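Local coordinates for protein GH26C (Muricauda sp. MAR_2010_75, PDB 6Q78) that probably hydrolyses internal beta-1,4-mannosidic linkages in mannans, as a family 26 glycoside hydrolase with a TIM-barrel fold, at residues Y71-L76 with S80-Q85. Numbering follows the deposited sequence.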
loop_
_atom_site.group_PDB
_atom_site.type_symbol
_atom_site.label_atom_id
_atom_site.label_comp_id
_atom_site.label_asym_id
_atom_site.label_seq_id
_atom_site.Cartn_x
_atom_site.Cartn_y
_atom_site.Cartn_z
ATOM N N TYR A 71 -2.407 11.757 11.434
ATOM C CA TYR A 71 -1.699 12.986 11.772
ATOM C C TYR A 71 -0.200 12.802 11.597
ATOM O O TYR A 71 0.478 13.639 10.993
ATOM C CB TYR A 71 -2.016 13.420 13.209
ATOM C CG TYR A 71 -1.231 14.665 13.577
ATOM C CD1 TYR A 71 -1.709 15.936 13.234
ATOM C CD2 TYR A 71 -0.006 14.587 14.258
ATOM C CE1 TYR A 71 -0.996 17.083 13.545
ATOM C CE2 TYR A 71 0.713 15.740 14.571
ATOM C CZ TYR A 71 0.202 16.984 14.215
ATOM O OH TYR A 71 0.899 18.144 14.515
ATOM N N ASN A 72 0.343 11.718 12.141
ATOM C CA ASN A 72 1.799 11.592 12.168
ATOM C C ASN A 72 2.375 11.335 10.780
ATOM O O ASN A 72 3.499 11.764 10.506
ATOM C CB ASN A 72 2.225 10.493 13.156
ATOM C CG ASN A 72 2.212 10.986 14.577
ATOM O OD1 ASN A 72 2.849 11.986 14.870
ATOM N ND2 ASN A 72 1.469 10.320 15.458
ATOM N N LEU A 73 1.648 10.617 9.910
ATOM C CA LEU A 73 2.122 10.461 8.533
ATOM C C LEU A 73 2.131 11.794 7.816
ATOM O O LEU A 73 3.065 12.103 7.063
ATOM C CB LEU A 73 1.231 9.495 7.753
ATOM C CG LEU A 73 1.470 8.019 8.036
ATOM C CD1 LEU A 73 0.397 7.166 7.403
ATOM C CD2 LEU A 73 2.852 7.586 7.497
ATOM N N LYS A 74 1.066 12.570 7.992
ATOM C CA LYS A 74 0.985 13.868 7.336
ATOM C C LYS A 74 2.100 14.783 7.826
ATOM O O LYS A 74 2.740 15.479 7.027
ATOM C CB LYS A 74 -0.394 14.469 7.602
ATOM C CG LYS A 74 -0.673 15.821 6.956
ATOM C CD LYS A 74 -0.737 15.738 5.443
ATOM C CE LYS A 74 -1.287 17.059 4.919
ATOM N NZ LYS A 74 -1.106 17.125 3.447
ATOM N N LEU A 75 2.377 14.752 9.140
ATOM C CA LEU A 75 3.411 15.602 9.724
ATOM C C LEU A 75 4.792 15.202 9.214
ATOM O O LEU A 75 5.570 16.052 8.759
ATOM C CB LEU A 75 3.358 15.519 11.255
ATOM C CG LEU A 75 4.458 16.318 11.948
ATOM C CD1 LEU A 75 4.314 17.782 11.617
ATOM C CD2 LEU A 75 4.395 16.091 13.452
ATOM N N LEU A 76 5.110 13.906 9.263
ATOM C CA LEU A 76 6.468 13.528 8.877
ATOM C C LEU A 76 6.690 13.706 7.374
ATOM O O LEU A 76 7.821 14.007 6.949
ATOM C CB LEU A 76 6.826 12.131 9.368
ATOM C CG LEU A 76 6.242 10.963 8.623
ATOM C CD1 LEU A 76 7.086 10.616 7.383
ATOM C CD2 LEU A 76 6.232 9.751 9.578
ATOM N N SER A 80 10.225 14.084 5.432
ATOM C CA SER A 80 10.804 12.758 5.576
ATOM C C SER A 80 9.806 11.761 5.006
ATOM O O SER A 80 8.684 12.133 4.626
ATOM C CB SER A 80 11.012 12.412 7.061
ATOM O OG SER A 80 11.967 13.272 7.687
ATOM N N PHE A 81 10.205 10.481 4.962
ATOM C CA PHE A 81 9.266 9.436 4.565
ATOM C C PHE A 81 9.688 8.072 5.124
ATOM O O PHE A 81 10.882 7.763 5.242
ATOM C CB PHE A 81 9.083 9.356 3.029
ATOM C CG PHE A 81 10.367 9.214 2.275
ATOM C CD1 PHE A 81 10.914 7.956 2.052
ATOM C CD2 PHE A 81 11.017 10.322 1.775
ATOM C CE1 PHE A 81 12.125 7.818 1.383
ATOM C CE2 PHE A 81 12.229 10.201 1.071
ATOM C CZ PHE A 81 12.780 8.943 0.869
ATOM N N ILE A 82 8.691 7.260 5.444
ATOM C CA ILE A 82 8.960 5.893 5.898
ATOM C C ILE A 82 9.215 5.011 4.693
ATOM O O ILE A 82 8.545 5.152 3.664
ATOM C CB ILE A 82 7.765 5.390 6.720
ATOM C CG1 ILE A 82 7.641 6.227 7.998
ATOM C CG2 ILE A 82 7.917 3.911 7.083
ATOM C CD1 ILE A 82 6.331 5.967 8.783
ATOM N N VAL A 83 10.178 4.094 4.822
ATOM C CA VAL A 83 10.443 3.075 3.813
ATOM C C VAL A 83 10.025 1.721 4.355
ATOM O O VAL A 83 10.465 1.314 5.432
ATOM C CB VAL A 83 11.926 3.075 3.431
ATOM C CG1 VAL A 83 12.291 1.856 2.588
ATOM C CG2 VAL A 83 12.239 4.385 2.665
ATOM N N GLY A 84 9.209 1.011 3.577
ATOM C CA GLY A 84 8.837 -0.338 3.959
ATOM C C GLY A 84 8.924 -1.343 2.825
ATOM O O GLY A 84 9.423 -1.045 1.731
ATOM N N GLN A 85 8.441 -2.561 3.074
ATOM C CA GLN A 85 8.515 -3.618 2.071
ATOM C C GLN A 85 7.370 -4.609 2.285
ATOM O O GLN A 85 7.019 -4.957 3.432
ATOM C CB GLN A 85 9.891 -4.322 2.089
ATOM C CG GLN A 85 10.048 -5.406 1.020
ATOM C CD GLN A 85 11.526 -5.695 0.705
ATOM O OE1 GLN A 85 12.417 -5.494 1.536
ATOM N NE2 GLN A 85 11.782 -6.164 -0.502
#
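Leu76 and Leu73 of the helix converge on one methyl of the strand, CD1 of Ile82. Leu76 CD2 lies 3.9 Å from Ile82 CD1, and Leu73 CD2 meets the same methyl at 4.0 Å; each leucine side chain crosses the isoleucine at about a right angle. The other branch of Leu76 rests on backbone where loop becomes strand, its CD1 3.5 Å from Ser80 O and 3.8 Å from Phe81 CA. With CG lodged between backbone N and C (chi1 76°), a chi2 of 84° sends the two methyls to these separate targets. The polar link is a backbone hydrogen bond from Ser80 N, just ahead of the strand, to Leu76 O, 2.8 Å long and bent to 134° at the hydrogen. The axes of helix segment 71-76 and strand segment 81-85 approach to 9.1 Å at 110°, so the chain turns sharply between them. Farther out, Ile403 packs on Leu76 and Ser80, Ile330 on Leu73 and Phe369 on Ile82. Strand 81-86 joins the TIM-barrel wall between strands 112-116 and 369-372. The buried interface is thus mostly aliphatic, with a single backbone hydrogen bond bridging the short turn from helix 64-76 into that wall.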